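Protein CT_858 (Chlamydia trachomatis, PDB 3DOR) is the secreted chlamydial protease CPAF, probably a serine-type endopeptidase related to the S41 peptidases, which forms a dimer in its mature form. Local coordinates at residues D126-A129 / T130-G133; A145-R148 / T149-S152; L347-Y350 / A351-M355; N541-Y545 / K546-E550; D553-K556 / K557-Q561. One frame throughout, in Å; residues are numbered along the deposited sequence.

Interaction 1: residues D126-A129 / T130-G133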
loop_
_atom_site.group_PDB
_atom_site.type_symbol
_atom_site.label_atom_id
_atom_site.label_comp_id
_atom_site.label_asym_id
_atom_site.label_seq_id
_atom_site.Cartn_x
_atom_site.Cartn_y
_atom_site.Cartn_z
ATOM N N ASP B 126 -20.394 -3.412 -34.667
ATOM C CA ASP B 126 -20.288 -4.809 -34.254
ATOM C C ASP B 126 -18.977 -5.074 -33.539
ATOM O O ASP B 126 -18.937 -5.801 -32.553
ATOM C CB ASP B 126 -20.410 -5.752 -35.454
ATOM C CG ASP B 126 -21.745 -5.630 -36.153
ATOM O OD1 ASP B 126 -22.739 -5.255 -35.492
ATOM O OD2 ASP B 126 -21.802 -5.926 -37.361
ATOM N N VAL B 127 -17.901 -4.490 -34.046
ATOM C CA VAL B 127 -16.598 -4.663 -33.426
ATOM C C VAL B 127 -16.651 -4.114 -32.004
ATOM O O VAL B 127 -16.168 -4.748 -31.069
ATOM C CB VAL B 127 -15.504 -3.925 -34.225
ATOM C CG1 VAL B 127 -14.153 -4.083 -33.545
ATOM C CG2 VAL B 127 -15.450 -4.479 -35.641
ATOM N N LEU B 128 -17.251 -2.939 -31.846
ATOM C CA LEU B 128 -17.369 -2.321 -30.535
ATOM C C LEU B 128 -18.159 -3.187 -29.567
ATOM O O LEU B 128 -17.772 -3.331 -28.411
ATOM C CB LEU B 128 -18.025 -0.940 -30.649
ATOM C CG LEU B 128 -17.070 0.183 -31.056
ATOM C CD1 LEU B 128 -17.834 1.478 -31.283
ATOM C CD2 LEU B 128 -16.022 0.367 -29.962
ATOM N N ALA B 129 -19.261 -3.765 -30.041
ATOM C CA ALA B 129 -20.096 -4.616 -29.204
ATOM C C ALA B 129 -19.299 -5.781 -28.627
ATOM O O ALA B 129 -19.568 -6.235 -27.516
ATOM C CB ALA B 129 -21.283 -5.143 -30.003
ATOM N N THR B 130 -18.326 -6.280 -29.381
ATOM C CA THR B 130 -17.521 -7.378 -28.876
ATOM C C THR B 130 -16.714 -6.872 -27.681
ATOM O O THR B 130 -16.239 -7.657 -26.863
ATOM C CB THR B 130 -16.527 -7.912 -29.935
ATOM O OG1 THR B 130 -15.504 -6.937 -30.173
ATOM C CG2 THR B 130 -17.238 -8.220 -31.239
ATOM N N LEU B 131 -16.577 -5.553 -27.574
ATOM C CA LEU B 131 -15.805 -4.960 -26.487
ATOM C C LEU B 131 -16.633 -4.529 -25.281
ATOM O O LEU B 131 -16.082 -4.087 -24.275
ATOM C CB LEU B 131 -15.004 -3.767 -27.019
ATOM C CG LEU B 131 -14.040 -4.134 -28.151
ATOM C CD1 LEU B 131 -13.410 -2.869 -28.733
ATOM C CD2 LEU B 131 -12.970 -5.072 -27.620
ATOM N N TYR B 132 -17.947 -4.654 -25.375
ATOM C CA TYR B 132 -18.820 -4.269 -24.269
ATOM C C TYR B 132 -18.703 -5.231 -23.090
ATOM O O TYR B 132 -18.166 -6.329 -23.223
ATOM C CB TYR B 132 -20.282 -4.252 -24.721
ATOM C CG TYR B 132 -20.633 -3.237 -25.788
ATOM C CD1 TYR B 132 -19.810 -2.138 -26.049
ATOM C CD2 TYR B 132 -21.832 -3.344 -26.497
ATOM C CE1 TYR B 132 -20.177 -1.167 -26.987
ATOM C CE2 TYR B 132 -22.208 -2.382 -27.432
ATOM C CZ TYR B 132 -21.378 -1.297 -27.671
ATOM O OH TYR B 132 -21.766 -0.339 -28.577
ATOM N N GLY B 133 -19.228 -4.816 -21.943
ATOM C CA GLY B 133 -19.209 -5.659 -20.760
ATOM C C GLY B 133 -20.409 -6.595 -20.786
ATOM O O GLY B 133 -21.221 -6.525 -21.703
#

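Interaction 2: residues A145-R148 / T149-S152. With SO4 (sulfate ion), chain M.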
loop_
_atom_site.group_PDB
_atom_site.type_symbol
_atom_site.label_atom_id
_atom_site.label_comp_id
_atom_site.label_asym_id
_atom_site.label_seq_id
_atom_site.Cartn_x
_atom_site.Cartn_y
_atom_site.Cartn_z
ATOM N N ALA B 145 -16.290 4.250 -23.331
ATOM C CA ALA B 145 -15.335 3.432 -22.601
ATOM C C ALA B 145 -14.852 2.310 -23.535
ATOM O O ALA B 145 -13.674 1.954 -23.535
ATOM C CB ALA B 145 -15.983 2.853 -21.332
ATOM N N ALA B 146 -15.763 1.775 -24.347
ATOM C CA ALA B 146 -15.417 0.709 -25.289
ATOM C C ALA B 146 -14.544 1.249 -26.416
ATOM O O ALA B 146 -13.606 0.586 -26.873
ATOM C CB ALA B 146 -16.683 0.092 -25.870
ATOM N N LEU B 147 -14.862 2.455 -26.870
ATOM C CA LEU B 147 -14.101 3.079 -27.943
ATOM C C LEU B 147 -12.637 3.238 -27.536
ATOM O O LEU B 147 -11.742 3.055 -28.360
ATOM C CB LEU B 147 -14.681 4.452 -28.272
ATOM C CG LEU B 147 -14.956 4.792 -29.736
ATOM C CD1 LEU B 147 -14.950 6.305 -29.880
ATOM C CD2 LEU B 147 -13.912 4.170 -30.653
ATOM N N ARG B 148 -12.399 3.582 -26.268
ATOM C CA ARG B 148 -11.037 3.756 -25.761
ATOM C C ARG B 148 -10.195 2.529 -26.051
ATOM O O ARG B 148 -8.994 2.633 -26.318
ATOM C CB ARG B 148 -11.021 3.963 -24.239
ATOM C CG ARG B 148 -11.507 5.304 -23.719
ATOM C CD ARG B 148 -11.093 5.450 -22.253
ATOM N NE ARG B 148 -9.641 5.339 -22.120
ATOM C CZ ARG B 148 -8.972 5.368 -20.972
ATOM N NH1 ARG B 148 -9.621 5.503 -19.824
ATOM N NH2 ARG B 148 -7.647 5.276 -20.971
ATOM N N THR B 149 -10.826 1.360 -25.988
ATOM C CA THR B 149 -10.114 0.110 -26.217
ATOM C C THR B 149 -10.107 -0.384 -27.669
ATOM O O THR B 149 -9.408 -1.348 -27.996
ATOM C CB THR B 149 -10.683 -1.000 -25.309
ATOM O OG1 THR B 149 -12.011 -1.330 -25.729
ATOM C CG2 THR B 149 -10.733 -0.519 -23.856
ATOM N N LEU B 150 -10.870 0.272 -28.539
ATOM C CA LEU B 150 -10.931 -0.135 -29.943
ATOM C C LEU B 150 -9.518 -0.301 -30.512
ATOM O O LEU B 150 -9.197 -1.327 -31.105
ATOM C CB LEU B 150 -11.704 0.902 -30.770
ATOM C CG LEU B 150 -12.374 0.431 -32.070
ATOM C CD1 LEU B 150 -12.678 1.637 -32.944
ATOM C CD2 LEU B 150 -11.484 -0.518 -32.819
ATOM N N PHE B 151 -8.665 0.699 -30.320
ATOM C CA PHE B 151 -7.299 0.621 -30.829
ATOM C C PHE B 151 -6.243 0.397 -29.746
ATOM O O PHE B 151 -5.059 0.649 -29.964
ATOM C CB PHE B 151 -6.968 1.886 -31.623
ATOM C CG PHE B 151 -7.748 2.019 -32.905
ATOM C CD1 PHE B 151 -8.246 3.250 -33.303
ATOM C CD2 PHE B 151 -7.962 0.919 -33.727
ATOM C CE1 PHE B 151 -8.948 3.386 -34.505
ATOM C CE2 PHE B 151 -8.664 1.044 -34.932
ATOM C CZ PHE B 151 -9.155 2.281 -35.319
ATOM N N SER B 152 -6.661 -0.098 -28.587
ATOM C CA SER B 152 -5.717 -0.344 -27.498
ATOM C C SER B 152 -6.159 -1.551 -26.677
ATOM O O SER B 152 -7.045 -1.445 -25.828
ATOM C CB SER B 152 -5.618 0.904 -26.604
ATOM O OG SER B 152 -4.562 0.777 -25.676
HETATM S S SO4 M . -7.310 7.727 -23.253
HETATM O O1 SO4 M . -6.640 8.267 -24.488
HETATM O O2 SO4 M . -6.262 7.192 -22.334
HETATM O O3 SO4 M . -8.070 8.796 -22.535
HETATM O O4 SO4 M . -8.263 6.651 -23.702
HETATM O O HOH W 1 -8.965 3.214 -29.051
#

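Interaction 3: residues L347-Y350 / A351-M355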
loop_
_atom_site.group_PDB
_atom_site.type_symbol
_atom_site.label_atom_id
_atom_site.label_comp_id
_atom_site.label_asym_id
_atom_site.label_seq_id
_atom_site.Cartn_x
_atom_site.Cartn_y
_atom_site.Cartn_z
ATOM N N LEU B 347 -10.918 15.680 -1.338
ATOM C CA LEU B 347 -10.538 16.886 -0.608
ATOM C C LEU B 347 -10.065 17.983 -1.563
ATOM O O LEU B 347 -10.349 19.164 -1.350
ATOM C CB LEU B 347 -9.454 16.566 0.430
ATOM C CG LEU B 347 -9.881 15.676 1.616
ATOM C CD1 LEU B 347 -8.640 15.216 2.372
ATOM C CD2 LEU B 347 -10.836 16.436 2.543
ATOM N N TYR B 348 -9.353 17.589 -2.615
ATOM C CA TYR B 348 -8.865 18.542 -3.608
ATOM C C TYR B 348 -10.054 19.107 -4.390
ATOM O O TYR B 348 -10.117 20.301 -4.682
ATOM C CB TYR B 348 -7.892 17.856 -4.556
ATOM C CG TYR B 348 -7.432 18.727 -5.708
ATOM C CD1 TYR B 348 -6.628 19.851 -5.486
ATOM C CD2 TYR B 348 -7.768 18.402 -7.024
ATOM C CE1 TYR B 348 -6.162 20.626 -6.551
ATOM C CE2 TYR B 348 -7.311 19.166 -8.098
ATOM C CZ TYR B 348 -6.503 20.274 -7.856
ATOM O OH TYR B 348 -6.009 21.002 -8.912
ATOM N N LEU B 349 -10.990 18.224 -4.732
ATOM C CA LEU B 349 -12.207 18.610 -5.435
ATOM C C LEU B 349 -12.910 19.659 -4.571
ATOM O O LEU B 349 -13.377 20.680 -5.076
ATOM C CB LEU B 349 -13.112 17.379 -5.621
ATOM C CG LEU B 349 -14.580 17.472 -6.097
ATOM C CD1 LEU B 349 -15.422 17.967 -4.981
ATOM C CD2 LEU B 349 -14.728 18.382 -7.310
ATOM N N TYR B 350 -12.963 19.408 -3.263
ATOM C CA TYR B 350 -13.611 20.329 -2.328
ATOM C C TYR B 350 -12.896 21.676 -2.258
ATOM O O TYR B 350 -13.536 22.710 -2.116
ATOM C CB TYR B 350 -13.682 19.713 -0.918
ATOM C CG TYR B 350 -14.718 18.615 -0.756
ATOM C CD1 TYR B 350 -15.481 18.173 -1.842
ATOM C CD2 TYR B 350 -14.939 18.017 0.485
ATOM C CE1 TYR B 350 -16.437 17.162 -1.698
ATOM C CE2 TYR B 350 -15.888 17.012 0.642
ATOM C CZ TYR B 350 -16.632 16.588 -0.453
ATOM O OH TYR B 350 -17.558 15.586 -0.295
ATOM N N ALA B 351 -11.572 21.665 -2.351
ATOM C CA ALA B 351 -10.809 22.908 -2.311
ATOM C C ALA B 351 -11.153 23.776 -3.526
ATOM O O ALA B 351 -11.366 24.978 -3.406
ATOM C CB ALA B 351 -9.319 22.603 -2.297
ATOM N N LEU B 352 -11.204 23.166 -4.699
ATOM C CA LEU B 352 -11.528 23.908 -5.910
ATOM C C LEU B 352 -12.936 24.489 -5.844
ATOM O O LEU B 352 -13.150 25.642 -6.219
ATOM C CB LEU B 352 -11.372 23.012 -7.138
ATOM C CG LEU B 352 -9.967 22.417 -7.299
ATOM C CD1 LEU B 352 -9.819 21.880 -8.728
ATOM C CD2 LEU B 352 -8.898 23.485 -7.028
ATOM N N LEU B 353 -13.895 23.699 -5.366
ATOM C CA LEU B 353 -15.264 24.186 -5.230
ATOM C C LEU B 353 -15.320 25.375 -4.259
ATOM O O LEU B 353 -16.060 26.338 -4.485
ATOM C CB LEU B 353 -16.183 23.065 -4.727
ATOM C CG LEU B 353 -16.543 21.987 -5.765
ATOM C CD1 LEU B 353 -17.081 20.756 -5.079
ATOM C CD2 LEU B 353 -17.574 22.536 -6.745
ATOM N N SER B 354 -14.535 25.310 -3.183
ATOM C CA SER B 354 -14.529 26.380 -2.187
ATOM C C SER B 354 -14.110 27.729 -2.776
ATOM O O SER B 354 -14.447 28.776 -2.232
ATOM C CB SER B 354 -13.612 26.025 -1.000
ATOM O OG SER B 354 -12.257 26.288 -1.302
ATOM N N MET B 355 -13.402 27.717 -3.897
ATOM C CA MET B 355 -12.977 28.968 -4.498
ATOM C C MET B 355 -13.904 29.450 -5.610
ATOM O O MET B 355 -13.675 30.507 -6.213
ATOM C CB MET B 355 -11.549 28.829 -5.019
ATOM C CG MET B 355 -10.531 28.587 -3.902
ATOM S SD MET B 355 -8.828 28.475 -4.495
ATOM C CE MET B 355 -8.538 26.753 -4.421
#

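Interaction 4: residues N541-Y545 / K546-E550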
loop_
_atom_site.group_PDB
_atom_site.type_symbol
_atom_site.label_atom_id
_atom_site.label_comp_id
_atom_site.label_asym_id
_atom_site.label_seq_id
_atom_site.Cartn_x
_atom_site.Cartn_y
_atom_site.Cartn_z
ATOM N N ASN B 541 -20.052 18.046 -37.695
ATOM C CA ASN B 541 -19.367 19.267 -38.113
ATOM C C ASN B 541 -18.370 19.740 -37.051
ATOM O O ASN B 541 -17.326 20.315 -37.378
ATOM C CB ASN B 541 -20.371 20.382 -38.415
ATOM C CG ASN B 541 -21.109 20.159 -39.724
ATOM O OD1 ASN B 541 -20.568 19.549 -40.647
ATOM N ND2 ASN B 541 -22.342 20.657 -39.814
ATOM N N ASP B 542 -18.691 19.504 -35.784
ATOM C CA ASP B 542 -17.788 19.892 -34.705
ATOM C C ASP B 542 -16.531 19.051 -34.803
ATOM O O ASP B 542 -15.414 19.558 -34.724
ATOM C CB ASP B 542 -18.409 19.626 -33.332
ATOM C CG ASP B 542 -19.390 20.684 -32.917
ATOM O OD1 ASP B 542 -19.107 21.882 -33.160
ATOM O OD2 ASP B 542 -20.431 20.313 -32.330
ATOM N N ILE B 543 -16.752 17.752 -34.984
ATOM C CA ILE B 543 -15.695 16.757 -35.045
ATOM C C ILE B 543 -14.917 16.643 -36.350
ATOM O O ILE B 543 -13.690 16.562 -36.332
ATOM C CB ILE B 543 -16.281 15.368 -34.698
ATOM C CG1 ILE B 543 -16.861 15.403 -33.282
ATOM C CG2 ILE B 543 -15.220 14.294 -34.815
ATOM C CD1 ILE B 543 -17.661 14.179 -32.909
ATOM N N ARG B 544 -15.618 16.646 -37.476
ATOM C CA ARG B 544 -14.955 16.477 -38.762
ATOM C C ARG B 544 -13.565 17.104 -38.871
ATOM O O ARG B 544 -12.606 16.411 -39.206
ATOM C CB ARG B 544 -15.839 16.965 -39.915
ATOM C CG ARG B 544 -15.242 16.614 -41.278
ATOM C CD ARG B 544 -16.244 16.705 -42.430
ATOM N NE ARG B 544 -17.373 15.783 -42.290
ATOM C CZ ARG B 544 -18.575 16.129 -41.830
ATOM N NH1 ARG B 544 -18.818 17.381 -41.460
ATOM N NH2 ARG B 544 -19.544 15.225 -41.758
ATOM N N TYR B 545 -13.434 18.394 -38.587
ATOM C CA TYR B 545 -12.118 19.019 -38.690
ATOM C C TYR B 545 -11.617 19.611 -37.368
ATOM O O TYR B 545 -10.803 20.532 -37.347
ATOM C CB TYR B 545 -12.133 20.073 -39.807
ATOM C CG TYR B 545 -12.418 19.476 -41.183
ATOM C CD1 TYR B 545 -13.150 20.181 -42.139
ATOM C CD2 TYR B 545 -11.982 18.188 -41.511
ATOM C CE1 TYR B 545 -13.448 19.613 -43.388
ATOM C CE2 TYR B 545 -12.270 17.615 -42.753
ATOM C CZ TYR B 545 -13.006 18.330 -43.684
ATOM O OH TYR B 545 -13.304 17.752 -44.900
ATOM N N LYS B 546 -12.115 19.066 -36.266
ATOM C CA LYS B 546 -11.705 19.491 -34.932
ATOM C C LYS B 546 -11.895 20.961 -34.591
ATOM O O LYS B 546 -11.160 21.493 -33.763
ATOM C CB LYS B 546 -10.240 19.113 -34.719
ATOM C CG LYS B 546 -10.027 17.621 -34.714
ATOM C CD LYS B 546 -8.651 17.238 -35.227
ATOM C CE LYS B 546 -7.570 17.513 -34.223
ATOM N NZ LYS B 546 -6.307 16.855 -34.662
ATOM N N GLY B 547 -12.879 21.607 -35.208
ATOM C CA GLY B 547 -13.120 23.011 -34.932
ATOM C C GLY B 547 -14.135 23.266 -33.829
ATOM O O GLY B 547 -14.052 24.282 -33.141
ATOM N N TYR B 548 -15.087 22.352 -33.659
ATOM C CA TYR B 548 -16.129 22.484 -32.640
ATOM C C TYR B 548 -16.751 23.876 -32.657
ATOM O O TYR B 548 -17.123 24.414 -31.604
ATOM C CB TYR B 548 -15.561 22.208 -31.242
ATOM C CG TYR B 548 -14.867 20.875 -31.117
ATOM C CD1 TYR B 548 -13.523 20.740 -31.453
ATOM C CD2 TYR B 548 -15.573 19.733 -30.734
ATOM C CE1 TYR B 548 -12.892 19.506 -31.423
ATOM C CE2 TYR B 548 -14.952 18.477 -30.699
ATOM C CZ TYR B 548 -13.613 18.376 -31.051
ATOM O OH TYR B 548 -13.002 17.146 -31.073
ATOM N N SER B 549 -16.877 24.461 -33.843
ATOM C CA SER B 549 -17.425 25.803 -33.933
ATOM C C SER B 549 -18.899 25.842 -33.585
ATOM O O SER B 549 -19.369 26.820 -33.014
ATOM C CB SER B 549 -17.166 26.410 -35.329
ATOM O OG SER B 549 -17.842 25.701 -36.348
ATOM N N GLU B 550 -19.639 24.785 -33.906
ATOM C CA GLU B 550 -21.057 24.764 -33.572
ATOM C C GLU B 550 -21.216 24.657 -32.057
ATOM O O GLU B 550 -21.988 25.396 -31.446
ATOM C CB GLU B 550 -21.769 23.601 -34.268
ATOM C CG GLU B 550 -21.665 23.646 -35.780
ATOM C CD GLU B 550 -22.651 22.721 -36.477
ATOM O OE1 GLU B 550 -23.123 21.751 -35.845
ATOM O OE2 GLU B 550 -22.942 22.966 -37.671
HETATM O O HOH W 2 -14.349 21.163 -37.479
HETATM O O HOH W 3 -16.767 22.961 -36.556
#

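Interaction 5: residues D553-K556 / K557-Q561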
loop_
_atom_site.group_PDB
_atom_site.type_symbol
_atom_site.label_atom_id
_atom_site.label_comp_id
_atom_site.label_asym_id
_atom_site.label_seq_id
_atom_site.Cartn_x
_atom_site.Cartn_y
_atom_site.Cartn_z
ATOM N N ASP B 553 -19.980 27.993 -30.491
ATOM C CA ASP B 553 -20.875 29.128 -30.714
ATOM C C ASP B 553 -22.078 29.035 -29.795
ATOM O O ASP B 553 -22.594 30.047 -29.321
ATOM C CB ASP B 553 -21.360 29.189 -32.163
ATOM C CG ASP B 553 -20.286 29.664 -33.113
ATOM O OD1 ASP B 553 -19.333 30.346 -32.658
ATOM O OD2 ASP B 553 -20.409 29.364 -34.319
ATOM N N LYS B 554 -22.525 27.814 -29.530
ATOM C CA LYS B 554 -23.668 27.658 -28.651
ATOM C C LYS B 554 -23.261 27.904 -27.202
ATOM O O LYS B 554 -24.021 28.492 -26.430
ATOM C CB LYS B 554 -24.306 26.271 -28.811
ATOM C CG LYS B 554 -25.698 26.203 -28.213
ATOM C CD LYS B 554 -26.323 27.604 -28.187
ATOM C CE LYS B 554 -27.816 27.597 -28.322
ATOM N NZ LYS B 554 -28.229 27.190 -29.696
ATOM N N VAL B 555 -22.061 27.466 -26.828
ATOM C CA VAL B 555 -21.598 27.702 -25.461
ATOM C C VAL B 555 -21.543 29.221 -25.221
ATOM O O VAL B 555 -21.933 29.711 -24.159
ATOM C CB VAL B 555 -20.196 27.100 -25.221
ATOM C CG1 VAL B 555 -19.627 27.615 -23.904
ATOM C CG2 VAL B 555 -20.281 25.568 -25.209
ATOM N N LYS B 556 -21.073 29.957 -26.225
ATOM C CA LYS B 556 -20.963 31.410 -26.126
ATOM C C LYS B 556 -22.327 32.088 -26.026
ATOM O O LYS B 556 -22.478 33.052 -25.283
ATOM C CB LYS B 556 -20.155 31.964 -27.313
ATOM C CG LYS B 556 -18.654 31.705 -27.142
ATOM C CD LYS B 556 -17.782 32.356 -28.204
ATOM C CE LYS B 556 -17.728 31.525 -29.457
ATOM N NZ LYS B 556 -16.586 31.917 -30.325
ATOM N N LYS B 557 -23.317 31.587 -26.760
ATOM C CA LYS B 557 -24.655 32.160 -26.692
ATOM C C LYS B 557 -25.196 31.943 -25.291
ATOM O O LYS B 557 -25.809 32.836 -24.710
ATOM C CB LYS B 557 -25.602 31.508 -27.712
ATOM C CG LYS B 557 -25.396 31.978 -29.151
ATOM C CD LYS B 557 -26.427 31.356 -30.096
ATOM C CE LYS B 557 -26.259 31.866 -31.531
ATOM N NZ LYS B 557 -24.884 31.610 -32.067
ATOM N N LEU B 558 -24.971 30.749 -24.754
ATOM C CA LEU B 558 -25.424 30.415 -23.412
ATOM C C LEU B 558 -24.734 31.294 -22.357
ATOM O O LEU B 558 -25.387 31.768 -21.432
ATOM C CB LEU B 558 -25.167 28.929 -23.123
ATOM C CG LEU B 558 -26.024 27.975 -23.977
ATOM C CD1 LEU B 558 -25.588 26.530 -23.755
ATOM C CD2 LEU B 558 -27.501 28.157 -23.637
ATOM N N VAL B 559 -23.423 31.511 -22.493
ATOM C CA VAL B 559 -22.697 32.351 -21.543
ATOM C C VAL B 559 -23.224 33.791 -21.602
ATOM O O VAL B 559 -23.393 34.431 -20.562
ATOM C CB VAL B 559 -21.164 32.341 -21.821
ATOM C CG1 VAL B 559 -20.444 33.393 -20.957
ATOM C CG2 VAL B 559 -20.607 30.964 -21.517
ATOM N N CYS B 560 -23.483 34.300 -22.809
ATOM C CA CYS B 560 -24.012 35.657 -22.926
ATOM C C CYS B 560 -25.352 35.759 -22.182
ATOM O O CYS B 560 -25.630 36.764 -21.524
ATOM C CB CYS B 560 -24.185 36.047 -24.400
ATOM S SG CYS B 560 -22.619 36.382 -25.244
ATOM N N GLN B 561 -26.178 34.717 -22.276
ATOM C CA GLN B 561 -27.457 34.728 -21.568
ATOM C C GLN B 561 -27.207 34.755 -20.068
ATOM O O GLN B 561 -27.915 35.438 -19.338
ATOM C CB GLN B 561 -28.299 33.495 -21.911
ATOM C CG GLN B 561 -28.897 33.509 -23.301
ATOM C CD GLN B 561 -29.719 32.262 -23.577
ATOM O OE1 GLN B 561 -30.767 32.049 -22.966
ATOM N NE2 GLN B 561 -29.243 31.427 -24.492
HETATM O O HOH W 4 -22.030 32.530 -30.416
#

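Interaction 1: residues D126-A129 / T130-G133
The last turn of helix 124-130, in the PDZ domain, is where the carbonyl oxygens of L128 and A129 accept the amides of L131 and Y132 as the chain runs out into a loop. T130 N still bonds back four residues to D126 O, at 3.3 Å. The next two amides reach back three residues instead, in bonds of the 3-10 type: L131 N to L128 O, 2.7 Å, and Y132 N to A129 O, 3.1 Å. T130 folds its hydroxyl over the backbone (chi1 70°, OG1 lying between its own N and C), which aims OG1 at V127 O; the 2.5 Å between OG1 and V127 O is so short that the exact length is doubtful. The same V127 oxygen takes a weak bond from T130 N. Y132 folds its ring back against the last turn, with one face against the backbone of A129: A129 CA sits 3.5 Å from the ring centroid, 15° off the normal, a CH-pi contact. A129 CB touches the ring at CE2, 3.9 Å away, and L128 CB lies near CE1. The phenol OH bonds to E143 of helix 140-150, while H136 stacks on the ring. In this helix the T130 hydroxyl and the Y132 ring both fold back onto the closing turn; the change from four-residue to three-residue bonds, a 3-10-like last turn, is characteristic of the C-terminal end of an alpha helix.

Interaction 2: residues A145-R148 / T149-S152
T149 and A146 are joined by two polar contacts in the final turn of helix 140-150. T149 OG1 donates to A146 O at 2.7 Å, and T149 N adds a weak bond to the same oxygen. L150 N bonds to L147 O, 2.9 Å. A water then takes up the next position: it accepts from F151 N at 2.8 Å and donates to L147 O, more weakly to R148 O, so the amide is satisfied although F151 N has moved away from the helix. Apolar contact is limited to the leucines, whose methyls L147 CD2 and L150 CD1 meet at 3.6 Å. Among charged groups, R148 bends at chi3 (58°) and brings NE to O4 of a sulfate ion, probably from the crystallisation liquor; the 2.5 Å between NE and O4 is very short and its value doubtful. I255 N also bonds to the sulfate. L131, in the loop after helix 124-130, touches T149; on the sheet side L150 and F151 pack on L116 of strand 115-119, and F151 lies on L86 and V90 of strand 83-92.

Interaction 3: residues L347-Y350 / A351-M355
Y350 O accepts S354 N at 3.0 Å, and the hydroxyl of the same serine turns back to A351 O, with S354 OG 2.6 Å from that oxygen. S354 thus holds two successive carbonyls; a chi1 of 81° tucks OG in over its own backbone, so that a buried polar group is satisfied within its own helix. Ahead of it, A351, L352 and L353 bond regularly to L347 O, Y348 O and L349 O. L352 lies across the ring of Y348: its CG stands 4.2 Å from the ring centroid, 14° off the normal, in a CH-pi contact over one face. Its two methyls straddle the far half of the ring, L352 CD1 meeting CE2 of Y348 at 3.7 Å and CD2 reaching toward CE1. On another side of the helix, L353 CD1 faces L349; the separation of L349 CD1 and L353 CD1, 3.2 Å, is tighter than a normal carbon contact and somewhat doubtful. L353 CD1 also touches Y350 CD1, at 4.4 Å. Neighbours on several sides include W317 against Y348 and F320 against L352, both from helix 316-330, F472 of helix 468-478 against L349 and L353, and I445 against Y350 and L353. An alpha helix held by such four-residue spacing and packed between helices is in keeping with the ClpP/crotonase-like fold of S41 peptidases.

Interaction 4: residues N541-Y545 / K546-E550
D542, E550 and K546 carry most of this corner between helix 540-544 and helix 549-564. D542 meets Y548 twice: its carbonyl oxygen accepts Y548 N at 3.0 Å, in the carbonyl plane on a lone pair, and lies over the centre of one face of the Y548 ring. D542 OD1 comes to 3.0 Å from E550 N and bonds to Y551 N, placing the carboxylate at the start of the second helix, where the helix dipole would probably favour its negative charge; OD2 bonds to T539 N. E550 reaches back, its OE2 receiving N541 ND2 at 3.2 Å from above the carboxylate, with amide and carboxylate planes 84° apart. OE1 bonds to T539 OG1. K546, with a left-handed backbone (phi 58°), turns the chain and bonds its N to I543 O at 3.0 Å, while NZ bonds to V101 O. Two waters also bridge the segments: one donates to N541 O and accepts from G547 N, 2.7 Å away, and a second links N541 O to S549 N. Y548, also left-handed in its backbone, occupies the N-cap position of helix 549-564. This is a tight helix-to-helix turn, an aspartate of the first helix accepting the Y551 amide in the first turn of the second.

Interaction 5: residues D553-K556 / K557-Q561
D553 O accepts K557 N at 3.1 Å, and a water donating to the same oxygen at 2.8 Å is weakly held by K557 NZ. The carboxylate of D553 makes a long salt bridge with K556, OD1 to NZ 3.9 Å. K554 O accepts L558 N, and the K554 side chain, bent at chi2, brings CD within 4.0 Å of K557 CB, the two side chains crossing at about a right angle; K554 NZ goes on to A572 O. V555 is the apolar link: its O takes V559 N at 2.9 Å, and V555 CG1 meets V559 CG2 at 4.2 Å. K556 O bonds to C560 N, 2.9 Å, while K556 NZ also bonds to I265 O. Helix 549-564 lies against the mixed sheet here: V555 and V559 touch I335 of strand 333-337, V555 also touches L460 and V559 C458 of strand 457-461, K556 and C560 rest on V283 of strand 278-284, and L558 packs on I569 of the C-terminal loop.

Along the chain the five contacts come in series. Interactions 1 and 2 both belong to the PDZ domain; their centres are 9 Å apart and they touch, L128 packing on L147, so that helix 124-130 and the loop after it lie against helix 140-150. Interaction 3 lies in the S41 part, about 31 Å from interaction 2 between centres and on the opposite side of the chain's centre. Interactions 4 and 5 share helix 549-564, their centres about 17 Å apart. Interaction 4 comes within about 9 Å of interaction 2 by nearest atoms, and its K546 and I543 touch strand 98-103. The C-terminal helix pair thus meets both the PDZ sheet and the mixed sheet.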